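Local coordinates for inositol dehydrogenase (Lactobacillus casei, PDB 4MKX), which probably catalyses the NAD-dependent oxidation of scyllo-inositol, as an oxidoreductase of the Gfo/Idh/MocA family, at residues Glu67-Phe72 / Gln77-Asp82; Phe139-Asp144 / Ser167-Pro172. All coordinates share one frame; numbering follows the deposited sequence.

Interaction 1 of 2, residues Glu67-Phe72 / Gln77-Asp82; sequences EVFEDF and QHADID
At the edge of the parallel Rossmann-fold sheet, Glu-67 and Phe-69 of strand 67-69 reach across to Ala-79 and Asp-80, where the chain comes out of helix 72-78. The backbone N of Asp-80 gives its hydrogen to Glu-67 OE2 at 2.9 Å. With an N-H...O angle of 171°, the bond is almost straight, and it uses the syn lone pair of the carboxylate. OE2 is held a second time by Gln-46 NE2 of the adjoining strand 43-49, so two donors fix this end of the group. The other oxygen, Glu-67 OE1, lies 3.3 Å from Ala-79 CA. The chain attains this span because it is extended beyond CG (chi2 178°).

Phe-69, on the same side of the strand, brings its ring obliquely against the Ala-79 methyl, with CE1 3.6 Å from Ala-79 CB. Both residues belong to the beta-alpha-beta connection from strand 67-69 through helix 72-78 to strand 83-86, which passes strands 43-49 and 18-23. In that connection Ala-79 is the first residue to leave helical geometry, and Asp-80 centres an inverse gamma turn, closed by a weak bond from Ile-81 N to Ala-79 O (3.0 Å). Glu-67 OE2 and Asp-80 OD2 are 5.5 Å apart, and the salt bridge from Asp-80 OD2 to Lys-19 NZ probably offsets some of the repulsion between the two carboxylates.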
ATOM      1  N   GLU A  67     -18.091   4.837 -45.823  0.91 25.28           N
ATOM      2  CA  GLU A  67     -19.287   5.656 -46.027  0.91 22.43           C
ATOM      3  C   GLU A  67     -19.430   6.720 -44.944  0.91 25.40           C
ATOM      4  O   GLU A  67     -19.507   6.393 -43.765  0.91 25.03           O
ATOM      5  CB  GLU A  67     -20.531   4.769 -46.021  0.91 22.83           C
ATOM      6  CG  GLU A  67     -20.486   3.598 -46.983  0.91 21.76           C
ATOM      7  CD  GLU A  67     -21.724   2.733 -46.893  0.91 26.54           C
ATOM      8  OE1 GLU A  67     -22.770   3.132 -47.446  0.91 25.80           O
ATOM      9  OE2 GLU A  67     -21.657   1.649 -46.275  0.91 26.06           O
ATOM     10  N   VAL A  68     -19.456   7.991 -45.330  1.00 24.19           N
ATOM     11  CA  VAL A  68     -19.704   9.056 -44.359  1.00 25.27           C
ATOM     12  C   VAL A  68     -21.067   9.714 -44.603  1.00 28.14           C
ATOM     13  O   VAL A  68     -21.544   9.778 -45.742  1.00 26.45           O
ATOM     14  CB  VAL A  68     -18.581  10.112 -44.341  1.00 27.28           C
ATOM     15  CG1 VAL A  68     -17.304   9.528 -43.737  1.00 27.41           C
ATOM     16  CG2 VAL A  68     -18.317  10.634 -45.738  1.00 31.18           C
ATOM     17  N   PHE A  69     -21.692  10.176 -43.523  1.00 25.28           N
ATOM     18  CA  PHE A  69     -23.022  10.777 -43.589  1.00 21.15           C
ATOM     19  C   PHE A  69     -23.094  12.018 -42.709  1.00 27.93           C
ATOM     20  O   PHE A  69     -22.380  12.125 -41.708  1.00 24.77           O
ATOM     21  CB  PHE A  69     -24.083   9.769 -43.151  1.00 21.35           C
ATOM     22  CG  PHE A  69     -24.150   8.543 -44.019  1.00 23.75           C
ATOM     23  CD1 PHE A  69     -23.327   7.448 -43.769  1.00 22.19           C
ATOM     24  CD2 PHE A  69     -25.025   8.490 -45.093  1.00 21.92           C
ATOM     25  CE1 PHE A  69     -23.387   6.321 -44.572  1.00 21.80           C
ATOM     26  CE2 PHE A  69     -25.096   7.368 -45.899  1.00 22.38           C
ATOM     27  CZ  PHE A  69     -24.275   6.281 -45.643  1.00 22.90           C
ATOM     28  N   GLU A  70     -23.954  12.955 -43.096  1.00 26.40           N
ATOM     29  CA  GLU A  70     -24.199  14.159 -42.311  1.00 29.99           C
ATOM     30  C   GLU A  70     -25.456  13.978 -41.469  1.00 25.35           C
ATOM     31  O   GLU A  70     -25.702  14.738 -40.530  1.00 30.47           O
ATOM     32  CB  GLU A  70     -24.364  15.376 -43.228  1.00 31.66           C
ATOM     33  CG  GLU A  70     -23.092  15.838 -43.930  1.00 34.99           C
ATOM     34  CD  GLU A  70     -22.716  14.981 -45.126  1.00 39.43           C
ATOM     35  OE1 GLU A  70     -23.628  14.454 -45.809  1.00 37.36           O
ATOM     36  OE2 GLU A  70     -21.499  14.837 -45.389  1.00 42.75           O
ATOM     37  N   ASP A  71     -26.240  12.958 -41.800  1.00 24.51           N
ATOM     38  CA  ASP A  71     -27.527  12.725 -41.154  1.00 23.86           C
ATOM     39  C   ASP A  71     -27.646  11.286 -40.673  1.00 22.15           C
ATOM     40  O   ASP A  71     -27.379  10.359 -41.436  1.00 22.29           O
ATOM     41  CB  ASP A  71     -28.670  13.034 -42.131  1.00 24.90           C
ATOM     42  CG  ASP A  71     -30.029  12.756 -41.536  1.00 23.99           C
ATOM     43  OD1 ASP A  71     -30.520  13.616 -40.781  1.00 34.41           O
ATOM     44  OD2 ASP A  71     -30.605  11.678 -41.801  1.00 27.61           O
ATOM     45  N   PHE A  72     -28.040  11.092 -39.412  1.00 20.78           N
ATOM     46  CA  PHE A  72     -28.126   9.746 -38.844  1.00 21.56           C
ATOM     47  C   PHE A  72     -29.119   8.837 -39.556  1.00 22.42           C
ATOM     48  O   PHE A  72     -28.835   7.661 -39.804  1.00 19.21           O
ATOM     49  CB  PHE A  72     -28.444   9.797 -37.345  1.00 20.32           C
ATOM     50  CG  PHE A  72     -28.515   8.441 -36.695  1.00 17.37           C
ATOM     51  CD1 PHE A  72     -27.356   7.806 -36.263  1.00 19.83           C
ATOM     52  CD2 PHE A  72     -29.731   7.798 -36.512  1.00 19.12           C
ATOM     53  CE1 PHE A  72     -27.411   6.559 -35.668  1.00 18.15           C
ATOM     54  CE2 PHE A  72     -29.794   6.551 -35.923  1.00 16.49           C
ATOM     55  CZ  PHE A  72     -28.631   5.930 -35.486  1.00 17.26           C
ATOM     56  N   GLN A  77     -30.506   4.154 -43.047  0.80 18.98           N
ATOM     57  CA  GLN A  77     -31.308   3.709 -44.178  0.80 21.67           C
ATOM     58  C   GLN A  77     -30.453   3.175 -45.318  0.80 22.20           C
ATOM     59  O   GLN A  77     -30.856   2.245 -46.020  0.80 23.98           O
ATOM     60  CB  GLN A  77     -32.177   4.849 -44.705  0.80 21.32           C
ATOM     61  CG  GLN A  77     -33.300   5.259 -43.789  0.80 28.00           C
ATOM     62  CD  GLN A  77     -34.069   6.444 -44.334  0.80 30.46           C
ATOM     63  OE1 GLN A  77     -34.549   6.415 -45.468  0.80 35.87           O
ATOM     64  NE2 GLN A  77     -34.183   7.497 -43.531  0.80 29.46           N
ATOM     65  N   HIS A  78     -29.280   3.765 -45.517  0.79 20.23           N
ATOM     66  CA  HIS A  78     -28.521   3.501 -46.740  0.79 20.68           C
ATOM     67  C   HIS A  78     -27.166   2.808 -46.572  0.79 21.68           C
ATOM     68  O   HIS A  78     -26.726   2.107 -47.479  0.79 20.66           O
ATOM     69  CB  HIS A  78     -28.349   4.795 -47.539  0.79 22.98           C
ATOM     70  CG  HIS A  78     -29.640   5.499 -47.829  0.79 25.26           C
ATOM     71  ND1 HIS A  78     -29.877   6.803 -47.447  0.79 23.80           N
ATOM     72  CD2 HIS A  78     -30.756   5.087 -48.478  0.79 27.91           C
ATOM     73  CE1 HIS A  78     -31.090   7.159 -47.834  0.79 27.01           C
ATOM     74  NE2 HIS A  78     -31.643   6.137 -48.465  0.79 27.10           N
ATOM     75  N   ALA A  79     -26.500   2.994 -45.430  1.00 22.59           N
ATOM     76  CA  ALA A  79     -25.168   2.409 -45.249  1.00 19.58           C
ATOM     77  C   ALA A  79     -25.205   0.885 -45.204  1.00 16.20           C
ATOM     78  O   ALA A  79     -26.224   0.283 -44.866  1.00 20.41           O
ATOM     79  CB  ALA A  79     -24.485   2.969 -43.993  1.00 18.96           C
ATOM     80  N   ASP A  80     -24.089   0.258 -45.556  1.00 18.36           N
ATOM     81  CA  ASP A  80     -24.003  -1.194 -45.487  1.00 19.80           C
ATOM     82  C   ASP A  80     -23.571  -1.613 -44.086  1.00 19.04           C
ATOM     83  O   ASP A  80     -22.438  -2.042 -43.882  1.00 20.04           O
ATOM     84  CB  ASP A  80     -23.004  -1.719 -46.521  1.00 20.48           C
ATOM     85  CG  ASP A  80     -22.951  -3.234 -46.565  1.00 22.95           C
ATOM     86  OD1 ASP A  80     -23.926  -3.889 -46.127  1.00 28.52           O
ATOM     87  OD2 ASP A  80     -21.933  -3.770 -47.056  1.00 33.35           O
ATOM     88  N   ILE A  81     -24.478  -1.488 -43.123  1.00 18.97           N
ATOM     89  CA  ILE A  81     -24.148  -1.787 -41.730  1.00 17.98           C
ATOM     90  C   ILE A  81     -25.167  -2.731 -41.102  1.00 18.21           C
ATOM     91  O   ILE A  81     -26.322  -2.784 -41.539  1.00 19.75           O
ATOM     92  CB  ILE A  81     -24.064  -0.503 -40.893  1.00 17.87           C
ATOM     93  CG1 ILE A  81     -25.403   0.245 -40.888  1.00 19.36           C
ATOM     94  CG2 ILE A  81     -22.945   0.401 -41.398  1.00 17.23           C
ATOM     95  CD1 ILE A  81     -25.356   1.546 -40.070  1.00 16.44           C
ATOM     96  N   ASP A  82     -24.740  -3.458 -40.068  1.00 16.40           N
ATOM     97  CA  ASP A  82     -25.602  -4.404 -39.364  1.00 14.40           C
ATOM     98  C   ASP A  82     -25.977  -3.846 -37.995  1.00 16.58           C
ATOM     99  O   ASP A  82     -26.964  -4.267 -37.391  1.00 18.29           O
ATOM    100  CB  ASP A  82     -24.860  -5.717 -39.150  1.00 17.52           C
ATOM    101  CG  ASP A  82     -24.321  -6.294 -40.443  1.00 22.12           C
ATOM    102  OD1 ASP A  82     -25.121  -6.454 -41.390  1.00 26.25           O
ATOM    103  OD2 ASP A  82     -23.102  -6.565 -40.516  1.00 23.13           O
TER

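Interaction 2 of 2, residues Phe139-Asp144 / Ser167-Pro172; sequences FMRRFD and SYSIDP
Arg-141, Ser-169 and Ser-167 account for nearly all of the small surface buried here, and a single direct hydrogen bond links the two segments. Arg-141 NH2 donates to Ser-169 OG at 2.9 Å with an N-H...O angle of 171°. The hydroxyl oxygen lies only 3° out of the guanidinium plane, so it is met edge-on. The backbones stand well apart, 12.0 Å between the CA atoms of Arg-141 and Ser-169, and the arginine bridges the gap with a chain extended from CG to NE. At the same guanidinium edge Ser-167 OG is 4.1 Å from Arg-141 NH1, too far for a bond, but Asp-199, outside both segments, links the two indirectly. Asp-199 OD1 takes a salt bridge from Arg-141 NH1 and a hydrogen bond with Ser-167 OG, while Asp-199 OD2 is hydrogen-bonded to Ser-169 OG. An alanine in place of Arg-141 is likely to deprive Asp-199 of its cationic mate and Ser-169 OG of a donor, and to open a gap between the segments.

Arg-141 belongs to the 3-10 turn 140-143, between strand 135-137 and helix 145-155, and Asp-199 to helix 197-207. Both serines project from one face of strand 162-172, which runs between strands 246-252 and 260-267, while the intervening Tyr-168 points away from Arg-141 and hydrogen-bonds Glu-264 of the second subunit.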
ATOM      1  N   PHE A 139     -22.664   0.793 -19.945  1.00 10.67           N
ATOM      2  CA  PHE A 139     -22.210   0.769 -18.550  1.00 10.19           C
ATOM      3  C   PHE A 139     -20.919  -0.050 -18.450  1.00  9.62           C
ATOM      4  O   PHE A 139     -20.935  -1.228 -18.073  1.00 10.74           O
ATOM      5  CB  PHE A 139     -23.311   0.207 -17.644  1.00 12.77           C
ATOM      6  CG  PHE A 139     -24.486   1.138 -17.477  1.00 12.80           C
ATOM      7  CD1 PHE A 139     -24.285   2.453 -17.098  1.00 12.96           C
ATOM      8  CD2 PHE A 139     -25.782   0.705 -17.738  1.00 18.76           C
ATOM      9  CE1 PHE A 139     -25.358   3.328 -16.951  1.00 19.37           C
ATOM     10  CE2 PHE A 139     -26.860   1.571 -17.595  1.00 20.22           C
ATOM     11  CZ  PHE A 139     -26.645   2.885 -17.202  1.00 17.54           C
ATOM     12  N   MET A 140     -19.794   0.575 -18.800  1.00  8.39           N
ATOM     13  CA  MET A 140     -18.565  -0.180 -19.012  1.00  9.23           C
ATOM     14  C   MET A 140     -17.954  -0.747 -17.736  1.00  8.57           C
ATOM     15  O   MET A 140     -17.164  -1.687 -17.806  1.00  9.22           O
ATOM     16  CB  MET A 140     -17.528   0.641 -19.790  1.00 10.49           C
ATOM     17  CG  MET A 140     -16.776   1.700 -18.991  1.00 12.60           C
ATOM     18  SD  MET A 140     -17.826   3.078 -18.496  1.00 15.10           S
ATOM     19  CE  MET A 140     -16.633   4.166 -17.743  1.00 17.78           C
ATOM     20  N   ARG A 141     -18.319  -0.221 -16.575  1.00  8.89           N
ATOM     21  CA  ARG A 141     -17.734  -0.746 -15.341  1.00  7.83           C
ATOM     22  C   ARG A 141     -18.118  -2.205 -15.129  1.00  9.15           C
ATOM     23  O   ARG A 141     -17.378  -2.966 -14.518  1.00  8.82           O
ATOM     24  CB  ARG A 141     -18.138   0.100 -14.140  1.00  8.19           C
ATOM     25  CG  ARG A 141     -17.620   1.520 -14.230  1.00  9.97           C
ATOM     26  CD  ARG A 141     -17.797   2.206 -12.904  1.00 11.66           C
ATOM     27  NE  ARG A 141     -17.616   3.641 -13.038  1.00  9.41           N
ATOM     28  CZ  ARG A 141     -17.842   4.504 -12.053  1.00 10.50           C
ATOM     29  NH1 ARG A 141     -18.241   4.062 -10.870  1.00 11.88           N
ATOM     30  NH2 ARG A 141     -17.681   5.807 -12.268  1.00 13.75           N
ATOM     31  N   ARG A 142     -19.247  -2.621 -15.696  1.00 11.93           N
ATOM     32  CA  ARG A 142     -19.616  -4.026 -15.620  1.00 12.75           C
ATOM     33  C   ARG A 142     -18.638  -4.930 -16.358  1.00 12.12           C
ATOM     34  O   ARG A 142     -18.639  -6.141 -16.139  1.00 15.58           O
ATOM     35  CB  ARG A 142     -21.025  -4.252 -16.169  1.00 11.13           C
ATOM     36  CG  ARG A 142     -22.101  -3.516 -15.389  1.00 12.86           C
ATOM     37  CD  ARG A 142     -23.435  -4.098 -15.752  1.00 16.98           C
ATOM     38  NE  ARG A 142     -24.551  -3.333 -15.219  1.00 15.18           N
ATOM     39  CZ  ARG A 142     -25.773  -3.831 -15.109  1.00 19.77           C
ATOM     40  NH1 ARG A 142     -25.995  -5.079 -15.492  1.00 21.54           N
ATOM     41  NH2 ARG A 142     -26.758  -3.094 -14.610  1.00 19.82           N
ATOM     42  N   PHE A 143     -17.807  -4.354 -17.229  1.00  9.79           N
ATOM     43  CA  PHE A 143     -16.817  -5.143 -17.966  1.00 10.04           C
ATOM     44  C   PHE A 143     -15.393  -4.952 -17.486  1.00 10.96           C
ATOM     45  O   PHE A 143     -14.469  -5.565 -18.010  1.00 12.31           O
ATOM     46  CB  PHE A 143     -16.909  -4.826 -19.459  1.00  9.69           C
ATOM     47  CG  PHE A 143     -18.195  -5.273 -20.065  1.00  9.96           C
ATOM     48  CD1 PHE A 143     -19.303  -4.446 -20.043  1.00 13.98           C
ATOM     49  CD2 PHE A 143     -18.303  -6.538 -20.620  1.00 15.76           C
ATOM     50  CE1 PHE A 143     -20.502  -4.863 -20.589  1.00 17.07           C
ATOM     51  CE2 PHE A 143     -19.501  -6.959 -21.162  1.00 17.61           C
ATOM     52  CZ  PHE A 143     -20.594  -6.120 -21.142  1.00 14.94           C
ATOM     53  N   ASP A 144     -15.219  -4.124 -16.468  1.00  8.68           N
ATOM     54  CA  ASP A 144     -13.889  -3.845 -15.946  1.00  8.08           C
ATOM     55  C   ASP A 144     -13.408  -5.021 -15.104  1.00 10.10           C
ATOM     56  O   ASP A 144     -14.178  -5.552 -14.299  1.00 10.82           O
ATOM     57  CB  ASP A 144     -13.953  -2.587 -15.073  1.00  7.98           C
ATOM     58  CG  ASP A 144     -12.645  -2.291 -14.394  1.00  8.70           C
ATOM     59  OD1 ASP A 144     -11.693  -1.849 -15.074  1.00 11.94           O
ATOM     60  OD2 ASP A 144     -12.551  -2.485 -13.168  1.00  9.91           O
ATOM     61  N   SER A 167     -19.545   4.949  -3.310  1.00  6.16           N
ATOM     62  CA  SER A 167     -18.893   5.081  -4.606  1.00  7.65           C
ATOM     63  C   SER A 167     -18.554   6.533  -4.909  1.00  8.79           C
ATOM     64  O   SER A 167     -19.369   7.437  -4.696  1.00  8.98           O
ATOM     65  CB  SER A 167     -19.763   4.450  -5.709  1.00  5.94           C
ATOM     66  OG  SER A 167     -18.953   4.032  -6.798  1.00  9.84           O
ATOM     67  N   TYR A 168     -17.323   6.762  -5.366  1.00  8.36           N
ATOM     68  CA  TYR A 168     -16.850   8.094  -5.687  1.00  7.72           C
ATOM     69  C   TYR A 168     -16.520   8.134  -7.159  1.00  8.24           C
ATOM     70  O   TYR A 168     -15.849   7.231  -7.666  1.00  8.58           O
ATOM     71  CB  TYR A 168     -15.528   8.366  -4.966  1.00  7.96           C
ATOM     72  CG  TYR A 168     -15.592   8.744  -3.504  1.00  7.13           C
ATOM     73  CD1 TYR A 168     -16.730   8.544  -2.728  1.00  6.58           C
ATOM     74  CD2 TYR A 168     -14.483   9.304  -2.901  1.00  9.67           C
ATOM     75  CE1 TYR A 168     -16.749   8.911  -1.378  1.00  8.33           C
ATOM     76  CE2 TYR A 168     -14.488   9.659  -1.566  1.00  7.23           C
ATOM     77  CZ  TYR A 168     -15.611   9.471  -0.813  1.00  8.77           C
ATOM     78  OH  TYR A 168     -15.588   9.852   0.507  1.00  9.39           O
ATOM     79  N   SER A 169     -16.958   9.185  -7.840  1.00  7.54           N
ATOM     80  CA  SER A 169     -16.507   9.472  -9.202  1.00  7.87           C
ATOM     81  C   SER A 169     -16.085  10.932  -9.245  1.00  8.13           C
ATOM     82  O   SER A 169     -16.931  11.828  -9.211  1.00 10.69           O
ATOM     83  CB  SER A 169     -17.628   9.233 -10.221  1.00 11.57           C
ATOM     84  OG  SER A 169     -17.959   7.857 -10.281  1.00 12.08           O
ATOM     85  N   ILE A 170     -14.781  11.185  -9.314  1.00 10.39           N
ATOM     86  CA  ILE A 170     -14.286  12.564  -9.288  1.00 11.26           C
ATOM     87  C   ILE A 170     -13.338  12.820 -10.470  1.00 11.55           C
ATOM     88  O   ILE A 170     -12.278  12.206 -10.571  1.00 12.33           O
ATOM     89  CB  ILE A 170     -13.559  12.888  -7.972  1.00 12.19           C
ATOM     90  CG1 ILE A 170     -14.361  12.388  -6.759  1.00 12.33           C
ATOM     91  CG2 ILE A 170     -13.340  14.399  -7.845  1.00 13.28           C
ATOM     92  CD1 ILE A 170     -13.635  12.622  -5.419  1.00 15.50           C
ATOM     93  N   ASP A 171     -13.736  13.724 -11.361  1.00 12.36           N
ATOM     94  CA  ASP A 171     -12.931  14.059 -12.532  1.00 12.81           C
ATOM     95  C   ASP A 171     -11.746  14.901 -12.111  1.00 16.49           C
ATOM     96  O   ASP A 171     -11.806  15.603 -11.102  1.00 16.60           O
ATOM     97  CB  ASP A 171     -13.763  14.843 -13.560  1.00 11.69           C
ATOM     98  CG  ASP A 171     -14.390  13.956 -14.620  1.00 21.20           C
ATOM     99  OD1 ASP A 171     -14.009  12.773 -14.743  1.00 17.36           O
ATOM    100  OD2 ASP A 171     -15.268  14.458 -15.350  1.00 24.74           O
ATOM    101  N   PRO A 172     -10.658  14.839 -12.884  1.00 14.93           N
ATOM    102  CA  PRO A 172      -9.441  15.579 -12.541  1.00 17.92           C
ATOM    103  C   PRO A 172      -9.602  17.089 -12.656  1.00 19.08           C
ATOM    104  O   PRO A 172     -10.316  17.579 -13.535  1.00 19.42           O
ATOM    105  CB  PRO A 172      -8.429  15.085 -13.581  1.00 16.67           C
ATOM    106  CG  PRO A 172      -9.251  14.613 -14.723  1.00 18.54           C
ATOM    107  CD  PRO A 172     -10.485  14.029 -14.107  1.00 17.46           C
TER

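How the interactions relate
Interaction 1 is complete in sequence before interaction 2 begins, and the two do not touch: their centres are 31 Å apart and their nearest atoms about 17 Å. Segment 67-72 starts on one outermost strand of the parallel sheet, whereas segment 139-144 follows the strand at the other edge, 135-137. Interaction 1 therefore stays within the nucleotide-binding fold, near the surface and 25 Å from the chain centre. Interaction 2, buried and 7 Å from that centre, joins the exit of this fold to the mixed sheet of the C-terminal domain. The enzyme is in its apo form, so neither contact can be measured against a bound cofactor.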